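Local coordinates for protein putatuve endo-xylanase (Clostridium stercorarium, PDB 1O8P) that probably binds xylan, and perhaps cellulose chains, through a family 6 carbohydrate-binding module of beta-sandwich fold that belongs to a putative xylan-degrading enzyme, at residues Y65-G71 with T125-I131; F112-D117 with P138-W143. One frame throughout, in Å; residues are numbered along the deposited sequence.

Contact 1 of 2, residues Y65-G71 with T125-I131; sequences YKNIDFG and TAGVKDI
Phe70 lies across Thr125 and Ile131 and can be followed atom by atom. Its CB sits 3.4 Å from Thr125 O and equally near Gly127 O. Chi1 of -77° sets CG beside the backbone N and turns the ring toward the 125-131 segment. Thr125 CG2 stands over the centre of one face, near CG and CE2, in a CH-pi contact 3.9 Å from the centroid. CD1 also nears Gly127 O, and CD2 nears Thr125 O. Farther out, CE1 and CZ reach Ile131, whose CG1 lies at the ring edge while its CD1 comes within 3.5 Å of CZ.

The backbone frame is an antiparallel pairing interrupted by a beta bulge. Tyr65 with Ile131 and Ile68 with Lys129 are hydrogen-bonded pairs, but the register slips by one residue between them. Asn67, with both backbone angles positive, occupies the bulge, and its N donates over 2.9 Å to Asp130 OD1 on the anti side of the carboxylate. Lys66 runs alongside Asp130, and its NZ meets OD2 on the syn side, though well tilted out of the carboxylate plane, in a 3.1 Å salt bridge, so both carboxylate oxygens are engaged.

Past the paired strands, Gly127 carries the hydrogen bonding on: its O accepts from Phe70 N and its N donates to Gly71 O. Asp69 OD1 accepts from Gly71 N in an Asx turn, while its OD2 accepts from Val19 N.

Strand 62-69 is thus joined to 128-135, which strand 87-93 flanks in the same sheet; Phe70 also meets Phe146 of strand 140-147, in the second sheet of the sandwich.

Contact 2 of 2, residues F112-D117 with P138-W143; sequences FDTYRD and PVNVDW. With CA (calcium ion), chain B.
Asn140 is met by two aromatic residues, Phe112 and Tyr115, in a contact that has no hydrogen bond from one segment to the other. Phe112 CD1 comes 3.7 Å from Asn140 ND2, with ring and amide planes 39° apart, and the far end of the same ring meets Pro138, CZ lying 3.8 Å from its CB. Tyr115 reaches Asn140 from another direction: its OH is 3.3 Å from Asn140 CB, and CE2 passes near Asn140 O. At the other end Asp117 and Trp143 meet loosely, Asp117 OD2 standing 3.8 Å from Trp143 CH2 with carboxylate and indole planes 66° apart.

One step outward, the amide of Asn140 is held by the residue just before it. ND2 donates to Val139 O over 3.2 Å; the N-H points almost straight at an oxygen that lies in the amide plane, but the donor meets the carbonyl side-on, well above its plane. Two residues on, Asp142 turns to a calcium ion, gripping it with its backbone O and with OD1 at 2.4 Å. Chi1 of -178° places CG beside the carbonyl carbon, which lets main chain and side chain chelate one metal together. A water and oxygens of Gln30, Glu32 and Ser52 also serve this ion, and OD2 of Asp142 is taken by Arg80 in a salt bridge, so a second-shell charge helps fix the carboxylate.

Strand 74-82 lies between strands 116-125 and 140-147 in the four-stranded antiparallel sheet, and the side chains of Tyr115 and Asp117 bridge over it, touching Arg80. Strand 29-30 borders 140-147 on its other flank.

In the fold
Contacts 1 and 2 show how one sandwich is tied together at two separate places: their centres are 23 Å apart and their nearest atoms about 6 Å, without touching, on opposite sides of the chain's centre. Contact 1 belongs to the mixed sheet and contact 2 to the four-stranded antiparallel sheet. The chain joins them nonetheless, since strand 116-125 leads through the turn of contact 1 into strand 128-135, which is followed by strand 140-147. Calcium is bound directly in contact 2, whereas in contact 1 the side chain of Tyr65 lies about 9 Å from it; Tyr65 is also hydrogen-bonded to Ala31, between the metal ligands Gln30 and Glu32.

Contact 1 of 2, residues Y65-G71 with T125-I131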
ATOM      1  N   TYR A  65      -1.831  -4.905  -6.614  1.00 16.84           N
ATOM      2  CA  TYR A  65      -1.646  -3.854  -7.605  1.00 17.17           C
ATOM      3  C   TYR A  65      -0.699  -4.390  -8.650  1.00 17.85           C
ATOM      4  O   TYR A  65       0.516  -4.474  -8.440  1.00 16.95           O
ATOM      5  CB  TYR A  65      -1.057  -2.579  -6.940  1.00 16.98           C
ATOM      6  CG  TYR A  65      -1.893  -2.148  -5.775  1.00 15.27           C
ATOM      7  CD1 TYR A  65      -1.748  -2.765  -4.517  1.00 15.17           C
ATOM      8  CD2 TYR A  65      -2.852  -1.147  -5.920  1.00 16.13           C
ATOM      9  CE1 TYR A  65      -2.523  -2.383  -3.449  1.00 16.15           C
ATOM     10  CE2 TYR A  65      -3.637  -0.758  -4.847  1.00 13.42           C
ATOM     11  CZ  TYR A  65      -3.466  -1.386  -3.613  1.00 15.19           C
ATOM     12  OH  TYR A  65      -4.259  -1.044  -2.544  1.00 13.77           O
ATOM     13  N   LYS A  66      -1.274  -4.738  -9.796  1.00 18.95           N
ATOM     14  CA  LYS A  66      -0.549  -5.385 -10.872  1.00 19.71           C
ATOM     15  C   LYS A  66       0.201  -4.395 -11.720  1.00 19.14           C
ATOM     16  O   LYS A  66      -0.155  -3.241 -11.775  1.00 20.13           O
ATOM     17  CB  LYS A  66      -1.545  -6.181 -11.737  1.00 20.14           C
ATOM     18  CG  LYS A  66      -2.078  -7.430 -11.057  1.00 23.93           C
ATOM     19  CD  LYS A  66      -2.956  -8.221 -12.027  1.00 31.58           C
ATOM     20  CE  LYS A  66      -2.319  -9.575 -12.393  1.00 38.47           C
ATOM     21  NZ  LYS A  66      -1.066  -9.492 -13.279  1.00 41.73           N
ATOM     22  N   ASN A  67       1.271  -4.834 -12.365  1.00 19.69           N
ATOM     23  CA  ASN A  67       1.934  -4.018 -13.382  1.00 19.84           C
ATOM     24  C   ASN A  67       2.487  -2.696 -12.850  1.00 19.29           C
ATOM     25  O   ASN A  67       2.324  -1.657 -13.481  1.00 19.17           O
ATOM     26  CB  ASN A  67       1.002  -3.804 -14.606  1.00 19.97           C
ATOM     27  CG  ASN A  67       0.518  -5.141 -15.198  1.00 25.27           C
ATOM     28  OD1 ASN A  67      -0.700  -5.405 -15.343  1.00 30.35           O
ATOM     29  ND2 ASN A  67       1.464  -6.001 -15.493  1.00 22.70           N
ATOM     30  N   ILE A  68       3.164  -2.733 -11.703  1.00 17.99           N
ATOM     31  CA  ILE A  68       3.908  -1.532 -11.275  1.00 17.22           C
ATOM     32  C   ILE A  68       5.311  -1.514 -11.926  1.00 17.04           C
ATOM     33  O   ILE A  68       6.066  -2.486 -11.838  1.00 16.02           O
ATOM     34  CB  ILE A  68       3.987  -1.440  -9.734  1.00 16.56           C
ATOM     35  CG1 ILE A  68       2.610  -1.612  -9.075  1.00 14.12           C
ATOM     36  CG2 ILE A  68       4.708  -0.187  -9.279  1.00 17.20           C
ATOM     37  CD1 ILE A  68       1.456  -0.837  -9.726  1.00 16.13           C
ATOM     38  N   ASP A  69       5.651  -0.396 -12.548  1.00 16.69           N
ATOM     39  CA  ASP A  69       6.925  -0.236 -13.206  1.00 16.57           C
ATOM     40  C   ASP A  69       7.954   0.440 -12.265  1.00 16.88           C
ATOM     41  O   ASP A  69       7.842   1.629 -11.969  1.00 15.66           O
ATOM     42  CB  ASP A  69       6.712   0.557 -14.482  1.00 17.15           C
ATOM     43  CG  ASP A  69       7.959   0.702 -15.271  1.00 18.18           C
ATOM     44  OD1 ASP A  69       8.992   0.157 -14.845  1.00 16.86           O
ATOM     45  OD2 ASP A  69       8.022   1.367 -16.312  1.00 23.58           O
ATOM     46  N   PHE A  70       8.917  -0.357 -11.760  1.00 16.79           N
ATOM     47  CA  PHE A  70       9.964   0.077 -10.777  1.00 16.11           C
ATOM     48  C   PHE A  70      11.229   0.596 -11.499  1.00 16.77           C
ATOM     49  O   PHE A  70      12.213   1.017 -10.877  1.00 17.55           O
ATOM     50  CB  PHE A  70      10.344  -1.089  -9.815  1.00 15.26           C
ATOM     51  CG  PHE A  70       9.305  -1.355  -8.708  1.00 16.81           C
ATOM     52  CD1 PHE A  70       8.112  -2.037  -8.983  1.00 13.89           C
ATOM     53  CD2 PHE A  70       9.516  -0.904  -7.399  1.00 15.76           C
ATOM     54  CE1 PHE A  70       7.157  -2.259  -7.995  1.00 13.96           C
ATOM     55  CE2 PHE A  70       8.569  -1.149  -6.388  1.00 18.53           C
ATOM     56  CZ  PHE A  70       7.370  -1.827  -6.700  1.00 16.08           C
ATOM     57  N   GLY A  71      11.235   0.519 -12.825  1.00 18.02           N
ATOM     58  CA  GLY A  71      12.342   1.037 -13.599  1.00 18.98           C
ATOM     59  C   GLY A  71      13.628   0.375 -13.195  1.00 19.99           C
ATOM     60  O   GLY A  71      13.686  -0.837 -13.075  1.00 19.47           O
ATOM     61  N   THR A 125      14.105  -3.319  -5.809  1.00 17.31           N
ATOM     62  CA  THR A 125      13.162  -3.942  -6.724  1.00 16.24           C
ATOM     63  C   THR A 125      13.175  -3.134  -8.026  1.00 16.91           C
ATOM     64  O   THR A 125      13.057  -1.914  -7.994  1.00 16.69           O
ATOM     65  CB  THR A 125      11.759  -3.853  -6.051  1.00 16.92           C
ATOM     66  OG1 THR A 125      11.825  -4.523  -4.787  1.00 16.83           O
ATOM     67  CG2 THR A 125      10.644  -4.585  -6.840  1.00 13.03           C
ATOM     68  N   ALA A 126      13.283  -3.828  -9.152  1.00 16.85           N
ATOM     69  CA  ALA A 126      13.389  -3.224 -10.477  1.00 17.61           C
ATOM     70  C   ALA A 126      12.432  -3.906 -11.472  1.00 17.61           C
ATOM     71  O   ALA A 126      11.888  -4.968 -11.188  1.00 18.54           O
ATOM     72  CB  ALA A 126      14.844  -3.324 -10.985  1.00 17.77           C
ATOM     73  N   GLY A 127      12.203  -3.261 -12.606  1.00 18.40           N
ATOM     74  CA  GLY A 127      11.328  -3.760 -13.679  1.00 18.13           C
ATOM     75  C   GLY A 127       9.867  -3.827 -13.269  1.00 19.32           C
ATOM     76  O   GLY A 127       9.457  -3.211 -12.290  1.00 18.45           O
ATOM     77  N   VAL A 128       9.087  -4.628 -13.988  1.00 19.20           N
ATOM     78  CA  VAL A 128       7.647  -4.632 -13.796  1.00 20.62           C
ATOM     79  C   VAL A 128       7.205  -5.739 -12.858  1.00 21.13           C
ATOM     80  O   VAL A 128       7.482  -6.925 -13.135  1.00 21.74           O
ATOM     81  CB  VAL A 128       6.866  -4.694 -15.141  1.00 20.83           C
ATOM     82  CG1 VAL A 128       5.341  -4.640 -14.858  1.00 20.11           C
ATOM     83  CG2 VAL A 128       7.287  -3.507 -16.022  1.00 21.55           C
ATOM     84  N   LYS A 129       6.524  -5.343 -11.762  1.00 20.68           N
ATOM     85  CA  LYS A 129       6.094  -6.260 -10.717  1.00 20.38           C
ATOM     86  C   LYS A 129       4.635  -6.083 -10.307  1.00 20.47           C
ATOM     87  O   LYS A 129       4.067  -4.992 -10.375  1.00 20.49           O
ATOM     88  CB  LYS A 129       6.949  -6.126  -9.435  1.00 21.02           C
ATOM     89  CG  LYS A 129       8.470  -6.313  -9.566  1.00 22.66           C
ATOM     90  CD  LYS A 129       8.882  -7.711  -9.968  1.00 25.64           C
ATOM     91  CE  LYS A 129      10.386  -7.964  -9.694  1.00 27.13           C
ATOM     92  NZ  LYS A 129      11.221  -7.716 -10.971  1.00 31.82           N
ATOM     93  N   ASP A 130       4.046  -7.178  -9.838  1.00 20.10           N
ATOM     94  CA  ASP A 130       2.798  -7.138  -9.109  1.00 19.61           C
ATOM     95  C   ASP A 130       3.060  -6.952  -7.641  1.00 19.07           C
ATOM     96  O   ASP A 130       3.816  -7.726  -7.044  1.00 19.61           O
ATOM     97  CB  ASP A 130       2.009  -8.411  -9.326  1.00 19.07           C
ATOM     98  CG  ASP A 130       1.587  -8.588 -10.776  1.00 19.67           C
ATOM     99  OD1 ASP A 130       1.674  -7.652 -11.628  1.00 22.50           O
ATOM    100  OD2 ASP A 130       1.197  -9.680 -11.157  1.00 23.13           O
ATOM    101  N   ILE A 131       2.431  -5.928  -7.061  1.00 18.89           N
ATOM    102  CA  ILE A 131       2.648  -5.586  -5.644  1.00 18.17           C
ATOM    103  C   ILE A 131       1.430  -5.938  -4.801  1.00 18.17           C
ATOM    104  O   ILE A 131       0.283  -5.623  -5.147  1.00 15.98           O
ATOM    105  CB  ILE A 131       3.023  -4.072  -5.437  1.00 18.42           C
ATOM    106  CG1 ILE A 131       4.384  -3.773  -6.053  1.00 17.32           C
ATOM    107  CG2 ILE A 131       3.129  -3.716  -3.904  1.00 17.33           C
ATOM    108  CD1 ILE A 131       5.596  -4.456  -5.297  1.00 13.86           C
TER

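Contact 2 of 2, residues F112-D117 with P138-W143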
ATOM      1  N   PHE A 112      -8.928   7.371  12.470  1.00 21.69           N
ATOM      2  CA  PHE A 112      -9.016   6.889  11.099  1.00 21.54           C
ATOM      3  C   PHE A 112      -9.161   7.973  10.032  1.00 21.76           C
ATOM      4  O   PHE A 112      -9.242   7.644   8.854  1.00 21.98           O
ATOM      5  CB  PHE A 112     -10.104   5.829  10.948  1.00 20.90           C
ATOM      6  CG  PHE A 112      -9.712   4.506  11.515  1.00 20.96           C
ATOM      7  CD1 PHE A 112      -8.786   3.708  10.857  1.00 21.43           C
ATOM      8  CD2 PHE A 112     -10.262   4.065  12.722  1.00 20.88           C
ATOM      9  CE1 PHE A 112      -8.417   2.478  11.386  1.00 24.00           C
ATOM     10  CE2 PHE A 112      -9.877   2.820  13.282  1.00 21.57           C
ATOM     11  CZ  PHE A 112      -8.965   2.034  12.608  1.00 23.67           C
ATOM     12  N   ASP A 113      -9.201   9.236  10.437  1.00 21.81           N
ATOM     13  CA  ASP A 113      -9.234  10.344   9.471  1.00 22.17           C
ATOM     14  C   ASP A 113      -8.127  11.384   9.754  1.00 21.69           C
ATOM     15  O   ASP A 113      -8.213  12.538   9.360  1.00 21.24           O
ATOM     16  CB  ASP A 113     -10.628  10.983   9.346  1.00 21.87           C
ATOM     17  CG  ASP A 113     -10.758  11.880   8.087  1.00 24.64           C
ATOM     18  OD1 ASP A 113     -10.133  11.566   7.032  1.00 24.85           O
ATOM     19  OD2 ASP A 113     -11.461  12.922   8.055  1.00 23.73           O
ATOM     20  N   THR A 114      -7.083  10.938  10.429  1.00 21.27           N
ATOM     21  CA  THR A 114      -5.856  11.714  10.534  1.00 21.74           C
ATOM     22  C   THR A 114      -4.790  10.929   9.805  1.00 21.49           C
ATOM     23  O   THR A 114      -4.326   9.916  10.320  1.00 22.00           O
ATOM     24  CB  THR A 114      -5.493  11.882  12.056  1.00 21.60           C
ATOM     25  OG1 THR A 114      -6.639  12.400  12.748  1.00 21.32           O
ATOM     26  CG2 THR A 114      -4.365  12.919  12.265  1.00 21.36           C
ATOM     27  N   TYR A 115      -4.437  11.377   8.604  1.00 21.54           N
ATOM     28  CA  TYR A 115      -3.452  10.692   7.761  1.00 21.47           C
ATOM     29  C   TYR A 115      -2.057  11.228   7.963  1.00 22.15           C
ATOM     30  O   TYR A 115      -1.849  12.435   8.128  1.00 21.91           O
ATOM     31  CB  TYR A 115      -3.847  10.746   6.274  1.00 20.99           C
ATOM     32  CG  TYR A 115      -5.064   9.880   5.988  1.00 21.01           C
ATOM     33  CD1 TYR A 115      -6.349  10.338   6.280  1.00 20.45           C
ATOM     34  CD2 TYR A 115      -4.927   8.570   5.500  1.00 18.89           C
ATOM     35  CE1 TYR A 115      -7.461   9.535   6.061  1.00 19.28           C
ATOM     36  CE2 TYR A 115      -6.050   7.765   5.268  1.00 14.81           C
ATOM     37  CZ  TYR A 115      -7.297   8.253   5.547  1.00 16.76           C
ATOM     38  OH  TYR A 115      -8.421   7.483   5.308  1.00 17.74           O
ATOM     39  N   ARG A 116      -1.109  10.303   7.958  1.00 22.21           N
ATOM     40  CA  ARG A 116       0.304  10.610   8.051  1.00 23.68           C
ATOM     41  C   ARG A 116       1.045   9.776   7.003  1.00 22.85           C
ATOM     42  O   ARG A 116       0.590   8.680   6.629  1.00 21.83           O
ATOM     43  CB  ARG A 116       0.843  10.278   9.457  1.00 23.45           C
ATOM     44  CG  ARG A 116       0.377  11.242  10.565  1.00 28.01           C
ATOM     45  CD  ARG A 116       0.354  12.735  10.178  1.00 34.51           C
ATOM     46  NE  ARG A 116      -0.124  13.560  11.284  1.00 39.27           N
ATOM     47  CZ  ARG A 116      -1.119  14.447  11.216  1.00 42.18           C
ATOM     48  NH1 ARG A 116      -1.771  14.665  10.071  1.00 44.26           N
ATOM     49  NH2 ARG A 116      -1.459  15.128  12.308  1.00 41.43           N
ATOM     50  N   ASP A 117       2.178  10.305   6.540  1.00 22.80           N
ATOM     51  CA  ASP A 117       3.048   9.584   5.595  1.00 22.36           C
ATOM     52  C   ASP A 117       4.014   8.740   6.392  1.00 22.60           C
ATOM     53  O   ASP A 117       4.739   9.272   7.239  1.00 21.65           O
ATOM     54  CB  ASP A 117       3.825  10.547   4.732  1.00 22.96           C
ATOM     55  CG  ASP A 117       2.964  11.232   3.737  1.00 22.56           C
ATOM     56  OD1 ASP A 117       1.736  10.993   3.711  1.00 23.74           O
ATOM     57  OD2 ASP A 117       3.435  12.032   2.919  1.00 26.96           O
ATOM     58  N   PRO A 138      -6.456  -3.226  11.502  1.00 21.19           N
ATOM     59  CA  PRO A 138      -7.175  -2.055  10.952  1.00 20.72           C
ATOM     60  C   PRO A 138      -6.245  -0.857  10.608  1.00 20.30           C
ATOM     61  O   PRO A 138      -5.409  -0.437  11.432  1.00 20.68           O
ATOM     62  CB  PRO A 138      -8.167  -1.687  12.076  1.00 21.18           C
ATOM     63  CG  PRO A 138      -8.258  -2.948  12.978  1.00 21.67           C
ATOM     64  CD  PRO A 138      -6.994  -3.695  12.792  1.00 20.58           C
ATOM     65  N   VAL A 139      -6.381  -0.344   9.390  1.00 19.03           N
ATOM     66  CA  VAL A 139      -5.633   0.815   8.912  1.00 18.26           C
ATOM     67  C   VAL A 139      -6.393   1.362   7.678  1.00 18.27           C
ATOM     68  O   VAL A 139      -7.034   0.613   6.956  1.00 18.06           O
ATOM     69  CB  VAL A 139      -4.130   0.455   8.555  1.00 19.23           C
ATOM     70  CG1 VAL A 139      -4.055  -0.582   7.382  1.00 15.83           C
ATOM     71  CG2 VAL A 139      -3.233   1.747   8.282  1.00 17.19           C
ATOM     72  N   ASN A 140      -6.374   2.671   7.488  1.00 17.82           N
ATOM     73  CA  ASN A 140      -6.843   3.256   6.223  1.00 18.01           C
ATOM     74  C   ASN A 140      -5.657   3.684   5.371  1.00 17.61           C
ATOM     75  O   ASN A 140      -4.691   4.217   5.884  1.00 16.32           O
ATOM     76  CB  ASN A 140      -7.751   4.447   6.470  1.00 17.49           C
ATOM     77  CG  ASN A 140      -9.116   4.054   7.042  1.00 19.82           C
ATOM     78  OD1 ASN A 140      -9.949   4.909   7.235  1.00 23.80           O
ATOM     79  ND2 ASN A 140      -9.353   2.770   7.289  1.00 19.11           N
ATOM     80  N   VAL A 141      -5.740   3.429   4.061  1.00 17.46           N
ATOM     81  CA  VAL A 141      -4.657   3.723   3.153  1.00 16.66           C
ATOM     82  C   VAL A 141      -5.198   4.572   2.011  1.00 17.59           C
ATOM     83  O   VAL A 141      -6.094   4.145   1.285  1.00 17.32           O
ATOM     84  CB  VAL A 141      -3.979   2.464   2.597  1.00 16.57           C
ATOM     85  CG1 VAL A 141      -2.624   2.849   1.909  1.00 15.14           C
ATOM     86  CG2 VAL A 141      -3.771   1.378   3.708  1.00 15.48           C
ATOM     87  N   ASP A 142      -4.661   5.788   1.895  1.00 17.04           N
ATOM     88  CA  ASP A 142      -5.046   6.726   0.844  1.00 17.95           C
ATOM     89  C   ASP A 142      -4.247   6.321  -0.403  1.00 18.15           C
ATOM     90  O   ASP A 142      -4.825   5.990  -1.421  1.00 17.74           O
ATOM     91  CB  ASP A 142      -4.723   8.155   1.300  1.00 17.26           C
ATOM     92  CG  ASP A 142      -5.126   9.194   0.318  1.00 17.28           C
ATOM     93  OD1 ASP A 142      -5.630   8.878  -0.802  1.00 14.61           O
ATOM     94  OD2 ASP A 142      -4.949  10.388   0.584  1.00 18.91           O
ATOM     95  N   TRP A 143      -2.916   6.310  -0.289  1.00 18.59           N
ATOM     96  CA  TRP A 143      -2.050   5.951  -1.406  1.00 18.43           C
ATOM     97  C   TRP A 143      -0.733   5.470  -0.881  1.00 17.96           C
ATOM     98  O   TRP A 143      -0.451   5.595   0.326  1.00 17.26           O
ATOM     99  CB  TRP A 143      -1.832   7.122  -2.397  1.00 18.09           C
ATOM    100  CG  TRP A 143      -1.460   8.443  -1.799  1.00 18.60           C
ATOM    101  CD1 TRP A 143      -2.273   9.561  -1.700  1.00 19.81           C
ATOM    102  CD2 TRP A 143      -0.177   8.840  -1.263  1.00 17.36           C
ATOM    103  NE1 TRP A 143      -1.580  10.608  -1.133  1.00 17.68           N
ATOM    104  CE2 TRP A 143      -0.297  10.201  -0.848  1.00 20.35           C
ATOM    105  CE3 TRP A 143       1.064   8.196  -1.103  1.00 18.42           C
ATOM    106  CZ2 TRP A 143       0.779  10.917  -0.254  1.00 20.29           C
ATOM    107  CZ3 TRP A 143       2.129   8.886  -0.499  1.00 20.68           C
ATOM    108  CH2 TRP A 143       1.987  10.243  -0.093  1.00 20.28           C
TER
HETATM  109 CA    CA B1149      -6.578   7.453  -2.471  1.00 28.93          CA
HETATM  110  O   HOH W   1      -7.830   9.176  -3.693  1.00 23.47           O